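Local coordinates for putative uncharacterized protein lp_3323 (Lactobacillus plantarum, PDB 3DC7) that is of unknown function but is probably a GDSL-type (SGNH) hydrolase that cleaves ester bonds of acylated substrates, at residues A[24-29]-A[48-53]; A[137-142]-A[157-162]; A[164-169]-A[175-180]. All coordinates share one frame; numbering follows the deposited sequence.

Contact 1. Residues A[24-29]-A[48-53]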
loop_
_atom_site.group_PDB
_atom_site.type_symbol
_atom_site.label_atom_id
_atom_site.label_comp_id
_atom_site.label_asym_id
_atom_site.label_seq_id
_atom_site.Cartn_x
_atom_site.Cartn_y
_atom_site.Cartn_z
ATOM N N PRO A 24 -16.046 5.435 -19.205
ATOM C CA PRO A 24 -14.807 4.698 -18.927
ATOM C C PRO A 24 -14.236 4.047 -20.180
ATOM O O PRO A 24 -14.984 3.708 -21.104
ATOM C CB PRO A 24 -15.253 3.616 -17.951
ATOM C CG PRO A 24 -16.702 3.389 -18.279
ATOM C CD PRO A 24 -17.230 4.749 -18.654
ATOM N N ALA A 25 -12.921 3.872 -20.205
ATOM C CA ALA A 25 -12.271 3.129 -21.272
ATOM C C ALA A 25 -11.425 2.027 -20.633
ATOM O O ALA A 25 -10.648 2.276 -19.716
ATOM C CB ALA A 25 -11.414 4.052 -22.113
ATOM N N TRP A 26 -11.574 0.815 -21.142
ATOM C CA TRP A 26 -10.975 -0.372 -20.544
ATOM C C TRP A 26 -9.967 -0.989 -21.501
ATOM O O TRP A 26 -10.341 -1.595 -22.502
ATOM C CB TRP A 26 -12.080 -1.373 -20.209
ATOM C CG TRP A 26 -13.208 -0.769 -19.387
ATOM C CD1 TRP A 26 -14.386 -0.264 -19.861
ATOM C CD2 TRP A 26 -13.257 -0.626 -17.959
ATOM N NE1 TRP A 26 -15.170 0.180 -18.820
ATOM C CE2 TRP A 26 -14.502 -0.025 -17.641
ATOM C CE3 TRP A 26 -12.371 -0.940 -16.917
ATOM C CZ2 TRP A 26 -14.880 0.275 -16.326
ATOM C CZ3 TRP A 26 -12.757 -0.647 -15.593
ATOM C CH2 TRP A 26 -13.996 -0.046 -15.319
ATOM N N LEU A 27 -8.683 -0.810 -21.202
ATOM C CA LEU A 27 -7.615 -1.346 -22.045
ATOM C C LEU A 27 -7.045 -2.606 -21.418
ATOM O O LEU A 27 -6.578 -2.573 -20.283
ATOM C CB LEU A 27 -6.521 -0.289 -22.242
ATOM C CG LEU A 27 -5.283 -0.628 -23.080
ATOM C CD1 LEU A 27 -5.632 -0.880 -24.542
ATOM C CD2 LEU A 27 -4.216 0.477 -22.944
ATOM N N GLY A 28 -7.084 -3.721 -22.143
ATOM C CA GLY A 28 -6.583 -4.981 -21.599
ATOM C C GLY A 28 -6.503 -6.167 -22.537
ATOM O O GLY A 28 -6.435 -6.019 -23.744
ATOM N N ASP A 29 -6.504 -7.358 -21.948
ATOM C CA ASP A 29 -6.390 -8.609 -22.682
ATOM C C ASP A 29 -7.739 -9.340 -22.688
ATOM O O ASP A 29 -8.782 -8.691 -22.762
ATOM C CB ASP A 29 -5.233 -9.464 -22.139
ATOM C CG ASP A 29 -5.191 -9.519 -20.598
ATOM O OD1 ASP A 29 -6.235 -9.827 -19.964
ATOM O OD2 ASP A 29 -4.102 -9.265 -20.017
ATOM N N ALA A 48 -22.803 -1.125 -15.558
ATOM C CA ALA A 48 -24.212 -1.174 -15.152
ATOM C C ALA A 48 -24.474 -0.396 -13.857
ATOM O O ALA A 48 -25.400 0.416 -13.800
ATOM C CB ALA A 48 -24.679 -2.617 -15.018
ATOM N N ASP A 49 -23.648 -0.630 -12.837
ATOM C CA ASP A 49 -23.744 0.076 -11.557
ATOM C C ASP A 49 -23.537 1.579 -11.692
ATOM O O ASP A 49 -24.108 2.357 -10.929
ATOM C CB ASP A 49 -22.710 -0.462 -10.560
ATOM C CG ASP A 49 -22.950 -1.909 -10.184
ATOM O OD1 ASP A 49 -24.009 -2.479 -10.566
ATOM O OD2 ASP A 49 -22.070 -2.488 -9.500
ATOM N N TRP A 50 -22.700 1.982 -12.645
ATOM C CA TRP A 50 -22.379 3.393 -12.834
ATOM C C TRP A 50 -23.377 4.118 -13.731
ATOM O O TRP A 50 -23.348 5.342 -13.809
ATOM C CB TRP A 50 -20.976 3.548 -13.422
ATOM C CG TRP A 50 -19.851 3.109 -12.530
ATOM C CD1 TRP A 50 -19.918 2.808 -11.196
ATOM C CD2 TRP A 50 -18.478 2.963 -12.905
ATOM N NE1 TRP A 50 -18.672 2.462 -10.727
ATOM C CE2 TRP A 50 -17.770 2.554 -11.756
ATOM C CE3 TRP A 50 -17.777 3.126 -14.108
ATOM C CZ2 TRP A 50 -16.398 2.296 -11.775
ATOM C CZ3 TRP A 50 -16.425 2.879 -14.124
ATOM C CH2 TRP A 50 -15.746 2.466 -12.962
ATOM N N ASP A 51 -24.243 3.357 -14.403
ATOM C CA ASP A 51 -25.140 3.862 -15.449
ATOM C C ASP A 51 -24.370 4.746 -16.419
ATOM O O ASP A 51 -24.623 5.951 -16.550
ATOM C CB ASP A 51 -26.370 4.584 -14.868
ATOM C CG ASP A 51 -27.456 4.840 -15.922
ATOM O OD1 ASP A 51 -28.013 3.862 -16.493
ATOM O OD2 ASP A 51 -27.749 6.032 -16.182
ATOM N N VAL A 52 -23.412 4.123 -17.092
ATOM C CA VAL A 52 -22.513 4.835 -17.987
ATOM C C VAL A 52 -23.247 5.323 -19.225
ATOM O O VAL A 52 -24.223 4.721 -19.680
ATOM C CB VAL A 52 -21.278 3.964 -18.387
ATOM C CG1 VAL A 52 -20.473 3.594 -17.162
ATOM C CG2 VAL A 52 -21.707 2.697 -19.140
ATOM N N GLU A 53 -22.771 6.450 -19.728
ATOM C CA GLU A 53 -23.177 7.012 -20.994
ATOM C C GLU A 53 -22.629 6.097 -22.097
ATOM O O GLU A 53 -23.347 5.752 -23.041
ATOM C CB GLU A 53 -22.652 8.453 -21.060
ATOM C CG GLU A 53 -22.505 9.100 -22.426
ATOM C CD GLU A 53 -21.827 10.482 -22.349
ATOM O OE1 GLU A 53 -21.554 10.972 -21.215
ATOM O OE2 GLU A 53 -21.569 11.077 -23.426
#

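Contact 2. Residues A[137-142]-A[157-162]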
loop_
_atom_site.group_PDB
_atom_site.type_symbol
_atom_site.label_atom_id
_atom_site.label_comp_id
_atom_site.label_asym_id
_atom_site.label_seq_id
_atom_site.Cartn_x
_atom_site.Cartn_y
_atom_site.Cartn_z
ATOM N N ALA A 137 -2.821 -8.706 -12.701
ATOM C CA ALA A 137 -3.615 -9.927 -12.543
ATOM C C ALA A 137 -3.314 -10.774 -11.320
ATOM O O ALA A 137 -2.240 -10.705 -10.735
ATOM C CB ALA A 137 -3.495 -10.784 -13.791
ATOM N N ILE A 138 -4.305 -11.580 -10.960
ATOM C CA ILE A 138 -4.193 -12.669 -9.988
ATOM C C ILE A 138 -3.040 -13.631 -10.342
ATOM O O ILE A 138 -2.734 -13.844 -11.529
ATOM C CB ILE A 138 -5.547 -13.421 -9.913
ATOM C CG1 ILE A 138 -6.638 -12.452 -9.431
ATOM C CG2 ILE A 138 -5.477 -14.663 -8.991
ATOM C CD1 ILE A 138 -7.985 -12.721 -10.020
ATOM N N HIS A 139 -2.389 -14.159 -9.302
ATOM C CA HIS A 139 -1.399 -15.233 -9.422
ATOM C C HIS A 139 -2.050 -16.387 -10.176
ATOM O O HIS A 139 -3.084 -16.899 -9.754
ATOM C CB HIS A 139 -0.948 -15.710 -8.027
ATOM C CG HIS A 139 0.344 -16.477 -8.025
ATOM N ND1 HIS A 139 0.590 -17.539 -8.872
ATOM C CD2 HIS A 139 1.455 -16.347 -7.263
ATOM C CE1 HIS A 139 1.803 -18.016 -8.648
ATOM N NE2 HIS A 139 2.347 -17.314 -7.673
ATOM N N ILE A 140 -1.461 -16.775 -11.302
ATOM C CA ILE A 140 -2.060 -17.817 -12.133
ATOM C C ILE A 140 -1.564 -19.204 -11.746
ATOM O O ILE A 140 -0.555 -19.337 -11.057
ATOM C CB ILE A 140 -1.822 -17.573 -13.650
ATOM C CG1 ILE A 140 -0.339 -17.745 -14.003
ATOM C CG2 ILE A 140 -2.389 -16.209 -14.080
ATOM C CD1 ILE A 140 -0.029 -17.648 -15.466
ATOM N N GLY A 141 -2.286 -20.230 -12.185
ATOM C CA GLY A 141 -1.894 -21.623 -11.965
ATOM C C GLY A 141 -1.096 -22.158 -13.137
ATOM O O GLY A 141 -0.564 -21.379 -13.934
ATOM N N SER A 142 -1.025 -23.484 -13.249
ATOM C CA SER A 142 -0.154 -24.146 -14.220
ATOM C C SER A 142 -0.887 -24.976 -15.275
ATOM O O SER A 142 -0.265 -25.747 -16.004
ATOM C CB SER A 142 0.847 -25.041 -13.487
ATOM O OG SER A 142 1.922 -24.276 -12.973
ATOM N N TYR A 157 11.641 -16.050 -15.547
ATOM C CA TYR A 157 11.156 -15.064 -14.581
ATOM C C TYR A 157 9.890 -15.569 -13.914
ATOM O O TYR A 157 9.212 -16.449 -14.433
ATOM C CB TYR A 157 10.862 -13.712 -15.228
ATOM C CG TYR A 157 12.039 -13.055 -15.889
ATOM C CD1 TYR A 157 13.037 -12.440 -15.137
ATOM C CD2 TYR A 157 12.157 -13.052 -17.281
ATOM C CE1 TYR A 157 14.123 -11.837 -15.753
ATOM C CE2 TYR A 157 13.238 -12.455 -17.910
ATOM C CZ TYR A 157 14.211 -11.850 -17.142
ATOM O OH TYR A 157 15.270 -11.260 -17.778
ATOM N N ARG A 158 9.583 -14.988 -12.758
ATOM C CA ARG A 158 8.369 -15.285 -12.012
ATOM C C ARG A 158 7.331 -14.207 -12.318
ATOM O O ARG A 158 7.686 -13.103 -12.705
ATOM C CB ARG A 158 8.679 -15.324 -10.510
ATOM C CG ARG A 158 9.939 -16.136 -10.152
ATOM C CD ARG A 158 10.516 -15.774 -8.774
ATOM N NE ARG A 158 10.853 -14.355 -8.689
ATOM C CZ ARG A 158 11.800 -13.836 -7.913
ATOM N NH1 ARG A 158 12.548 -14.612 -7.137
ATOM N NH2 ARG A 158 12.009 -12.526 -7.924
ATOM N N GLN A 159 6.051 -14.533 -12.141
ATOM C CA GLN A 159 4.975 -13.553 -12.351
ATOM C C GLN A 159 5.216 -12.287 -11.516
ATOM O O GLN A 159 5.029 -11.175 -12.010
ATOM C CB GLN A 159 3.595 -14.172 -12.057
ATOM C CG GLN A 159 2.410 -13.297 -12.482
ATOM C CD GLN A 159 1.051 -13.944 -12.198
ATOM O OE1 GLN A 159 0.961 -15.139 -11.877
ATOM N NE2 GLN A 159 -0.016 -13.148 -12.302
ATOM N N SER A 160 5.662 -12.475 -10.269
ATOM C CA SER A 160 5.951 -11.371 -9.345
ATOM C C SER A 160 7.080 -10.436 -9.793
ATOM O O SER A 160 7.211 -9.334 -9.262
ATOM C CB SER A 160 6.244 -11.902 -7.944
ATOM O OG SER A 160 7.450 -12.653 -7.934
ATOM N N ASP A 161 7.899 -10.864 -10.757
ATOM C CA ASP A 161 8.899 -9.949 -11.356
ATOM C C ASP A 161 8.238 -8.920 -12.272
ATOM O O ASP A 161 8.645 -7.759 -12.310
ATOM C CB ASP A 161 9.964 -10.722 -12.116
ATOM C CG ASP A 161 10.844 -11.537 -11.203
ATOM O OD1 ASP A 161 11.224 -11.010 -10.136
ATOM O OD2 ASP A 161 11.154 -12.703 -11.536
ATOM N N TYR A 162 7.199 -9.357 -12.991
ATOM C CA TYR A 162 6.399 -8.464 -13.840
ATOM C C TYR A 162 5.501 -7.569 -13.000
ATOM O O TYR A 162 5.393 -6.371 -13.228
ATOM C CB TYR A 162 5.569 -9.282 -14.824
ATOM C CG TYR A 162 6.403 -9.999 -15.863
ATOM C CD1 TYR A 162 7.123 -11.148 -15.538
ATOM C CD2 TYR A 162 6.470 -9.532 -17.168
ATOM C CE1 TYR A 162 7.886 -11.800 -16.487
ATOM C CE2 TYR A 162 7.234 -10.185 -18.123
ATOM C CZ TYR A 162 7.933 -11.316 -17.772
ATOM O OH TYR A 162 8.687 -11.963 -18.708
HETATM O O HOH W 1 0.105 -10.342 -12.208
#

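Contact 3. Residues A[164-169]-A[175-180]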
loop_
_atom_site.group_PDB
_atom_site.type_symbol
_atom_site.label_atom_id
_atom_site.label_comp_id
_atom_site.label_asym_id
_atom_site.label_seq_id
_atom_site.Cartn_x
_atom_site.Cartn_y
_atom_site.Cartn_z
ATOM N N ALA A 164 6.162 -6.585 -9.998
ATOM C CA ALA A 164 7.043 -5.553 -9.428
ATOM C C ALA A 164 7.406 -4.443 -10.421
ATOM O O ALA A 164 7.498 -3.267 -10.040
ATOM C CB ALA A 164 8.308 -6.178 -8.847
ATOM N N ALA A 165 7.598 -4.814 -11.690
ATOM C CA ALA A 165 7.843 -3.850 -12.770
ATOM C C ALA A 165 6.685 -2.843 -12.892
ATOM O O ALA A 165 6.907 -1.628 -12.947
ATOM C CB ALA A 165 8.088 -4.583 -14.107
ATOM N N ILE A 166 5.456 -3.350 -12.929
ATOM C CA ILE A 166 4.252 -2.506 -12.910
ATOM C C ILE A 166 4.210 -1.569 -11.688
ATOM O O ILE A 166 3.988 -0.352 -11.829
ATOM C CB ILE A 166 2.962 -3.366 -13.014
ATOM C CG1 ILE A 166 2.903 -4.063 -14.387
ATOM C CG2 ILE A 166 1.725 -2.509 -12.836
ATOM C CD1 ILE A 166 1.951 -5.245 -14.455
ATOM N N ALA A 167 4.438 -2.119 -10.494
ATOM C CA ALA A 167 4.472 -1.278 -9.288
ATOM C C ALA A 167 5.538 -0.180 -9.410
ATOM O O ALA A 167 5.231 0.992 -9.184
ATOM C CB ALA A 167 4.675 -2.103 -8.049
ATOM N N GLN A 168 6.765 -0.539 -9.802
ATOM C CA GLN A 168 7.834 0.468 -9.944
ATOM C C GLN A 168 7.550 1.519 -11.012
ATOM O O GLN A 168 7.697 2.711 -10.746
ATOM C CB GLN A 168 9.194 -0.169 -10.227
ATOM C CG GLN A 168 9.734 -1.066 -9.104
ATOM C CD GLN A 168 10.779 -2.071 -9.612
ATOM O OE1 GLN A 168 11.394 -1.870 -10.671
ATOM N NE2 GLN A 168 10.987 -3.157 -8.847
HETATM N N MSE A 169 7.167 1.089 -12.205
HETATM C CA MSE A 169 6.900 2.012 -13.318
HETATM C C MSE A 169 5.685 2.902 -13.079
HETATM O O MSE A 169 5.743 4.081 -13.379
HETATM C CB MSE A 169 6.728 1.277 -14.651
HETATM C CG MSE A 169 7.986 0.618 -15.167
HETATM SE SE MSE A 169 9.452 1.897 -15.296
HETATM C CE MSE A 169 8.705 3.183 -16.542
ATOM N N VAL A 175 0.701 7.014 -11.251
ATOM C CA VAL A 175 -0.505 6.268 -11.574
ATOM C C VAL A 175 -0.820 5.214 -10.516
ATOM O O VAL A 175 -0.046 4.286 -10.338
ATOM C CB VAL A 175 -0.396 5.568 -12.967
ATOM C CG1 VAL A 175 -1.646 4.721 -13.234
ATOM C CG2 VAL A 175 -0.200 6.594 -14.049
ATOM N N PRO A 176 -1.982 5.334 -9.842
ATOM C CA PRO A 176 -2.358 4.330 -8.842
ATOM C C PRO A 176 -2.316 2.904 -9.396
ATOM O O PRO A 176 -2.569 2.671 -10.588
ATOM C CB PRO A 176 -3.786 4.724 -8.466
ATOM C CG PRO A 176 -3.826 6.214 -8.711
ATOM C CD PRO A 176 -3.004 6.386 -9.973
ATOM N N HIS A 177 -1.956 1.960 -8.540
ATOM C CA HIS A 177 -1.797 0.586 -8.976
ATOM C C HIS A 177 -2.615 -0.315 -8.083
ATOM O O HIS A 177 -2.346 -0.403 -6.898
ATOM C CB HIS A 177 -0.312 0.172 -8.971
ATOM C CG HIS A 177 -0.093 -1.302 -9.171
ATOM N ND1 HIS A 177 0.831 -2.023 -8.445
ATOM C CD2 HIS A 177 -0.689 -2.192 -10.004
ATOM C CE1 HIS A 177 0.803 -3.289 -8.825
ATOM N NE2 HIS A 177 -0.113 -3.421 -9.769
ATOM N N LEU A 178 -3.622 -0.963 -8.660
ATOM C CA LEU A 178 -4.408 -1.969 -7.965
ATOM C C LEU A 178 -3.866 -3.367 -8.277
ATOM O O LEU A 178 -3.988 -3.855 -9.409
ATOM C CB LEU A 178 -5.883 -1.868 -8.377
ATOM C CG LEU A 178 -6.865 -2.978 -7.958
ATOM C CD1 LEU A 178 -6.851 -3.246 -6.460
ATOM C CD2 LEU A 178 -8.268 -2.602 -8.396
ATOM N N SER A 179 -3.278 -4.012 -7.276
ATOM C CA SER A 179 -2.673 -5.322 -7.477
ATOM C C SER A 179 -3.618 -6.435 -7.070
ATOM O O SER A 179 -3.720 -6.748 -5.876
ATOM C CB SER A 179 -1.385 -5.431 -6.675
ATOM O OG SER A 179 -0.895 -6.758 -6.730
ATOM N N LEU A 180 -4.322 -7.030 -8.042
ATOM C CA LEU A 180 -5.167 -8.206 -7.744
ATOM C C LEU A 180 -4.288 -9.366 -7.297
ATOM O O LEU A 180 -4.704 -10.232 -6.532
ATOM C CB LEU A 180 -5.998 -8.627 -8.948
ATOM C CG LEU A 180 -6.967 -7.613 -9.542
ATOM C CD1 LEU A 180 -7.691 -8.255 -10.702
ATOM C CD2 LEU A 180 -7.956 -7.121 -8.481
#

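Contact 1. Residues A[24-29]-A[48-53]
Trp50 and Trp26 meet through carbon and send their indole nitrogens elsewhere: Trp26 NE1 is hydrogen-bonded to Ser55 OG, and Trp50 NE1 to Gln217 OE1 on helix 206-223. Each bond anchors the pyrrole part of an indole whose six-membered ring touches the other tryptophan. The two side chains approach from opposite directions, and the closest pair is Trp26 CZ2 with Trp50 CZ3 at 3.7 Å. The six-membered rings of Trp26 and Trp50 have planes 23° apart but centroids 5.9 Å apart, so they hardly overlap, and this is a slid contact and not a full stack. The contact joins the first strand of a beta-alpha-beta unit (strand 24-28, helix 42-50, strand 56-59) to the end of its helix, where Asp51, at positive phi, closes a Schellman motif. Just beyond it, Val52 holds CG1 anti to its carbonyl carbon (chi1 -61°), which brings this methyl 3.8 Å from Pro24 CD. The same proline ring presents CB to the edge of Trp50, 4.1 Å from CZ3. A glycine in place of this proline would probably open a gap beside Val52 CG1 and leave the Trp50 edge supported from the strand by Trp26 alone.

Contact 2. Residues A[137-142]-A[157-162]
Gln159 reaches across to the backbone on both sides of His139, its amide giving one hydrogen bond and taking another. Gln159 NE2 donates to Ile138 O over 2.9 Å, nearly straight at 167°; the carbonyl oxygen lies close to the amide plane, whereas the donor stands well above the carbonyl plane of Ile138. Gln159 OE1 accepts Ile140 N at 3.0 Å, in its carbonyl plane and on a lone pair. Together the two bonds fix the rotation of the amide. An extended side chain, with CG anti to the backbone N (chi1 -170°), carries the group this far from the helix. Gln159 NE2 has another acceptor in a water 2.8 Å away, which in turn donates to Ala137 O. Around Gln159 OE1 the packing is close: His139 CA comes to 3.4 Å and Ile140 CG1 to 3.6 Å. The contact thus draws together the two ends of the long loop between strand 132-136 and helix 159-173, in a crossover of the alpha/beta fold. His139 turns its ring 63° from the amide and donates from ND1 to Ile140 O within its own segment. The outer side is far less closely joined to the loop. There Arg158, exposed and modelled in two conformers, makes a salt bridge along its own segment, NH2 to Asp161 OD1 at 2.8 Å, and packs with Ser160 on Tyr104 of the second subunit.

Contact 3. Residues A[164-169]-A[175-180]
His177 contributes about half of the 120 Å² buried here, and Ile166 and Ala167 supply the rest from one turn of helix 159-173. The imidazole meets both helix residues, Ile166 over a face and Ala167 obliquely near ND1. Ile166 lays CG2 over one face, 3.9 Å from the ring centroid and 24° off the normal, which meets the geometry of a CH-pi contact. The methyl is displaced toward the rim, 3.7 Å from His177 NE2 and equally near CD2. Ile166 has CG2 anti to its backbone N, a choice that aims this branch, and not the longer CG1 arm, at the ring. Ala167 touches the other end of the imidazole: its CA lies 3.8 Å from His177 ND1 and its CB 3.9 Å from the same atom. With only a methyl at Ala167, the helix backbone can come close, and the CA atoms of Ala167 and His177 are 6.5 Å apart. His177 extends toward the helix with CG anti to its backbone N (chi1 170°), and a hydrogen bond between NE2 and Ser136 OG, on the neighbouring strand 132-136, holds the ring against turning over. The face away from Ile166 looks onto Ser179 N, 4.0 Å above the plane near the rim. A sulfate about 3 Å from the His177 side chain, probably from the crystallisation liquor, shows that the residue is also reached from outside the contact. Ser179 then caps the next helix, its OG bonded to Arg182 N and to Glu163. Helix 159-173 thus packs, after a short turn, on strand 177-179, the edge strand of a five-stranded parallel sheet: the last beta-alpha-beta crossover of the alpha/beta/alpha sandwich of SGNH hydrolases.

Overall arrangement
The three contacts follow one another along the chain. Contacts 1 and 3 both reach the parallel sheet, 1 through strand 24-28 and 3 through edge strand 177-179, with centres 20 Å and nearest atoms about 9 Å apart. Contacts 2 and 3 share helix 159-173, have centres 14 Å apart and touch where Ile138 CG1 meets Leu180 CB at 3.9 Å. Contact 1 lies across the chain's centre from contact 2, with centres 26 Å apart, yet their nearest atoms are about 6 Å apart, where Asp29, in the GDS signature of the probable catalytic region, approaches Ala137. A bound sodium ion lies about 11 Å from the His177 side chain and about 13 Å from that of Ile138.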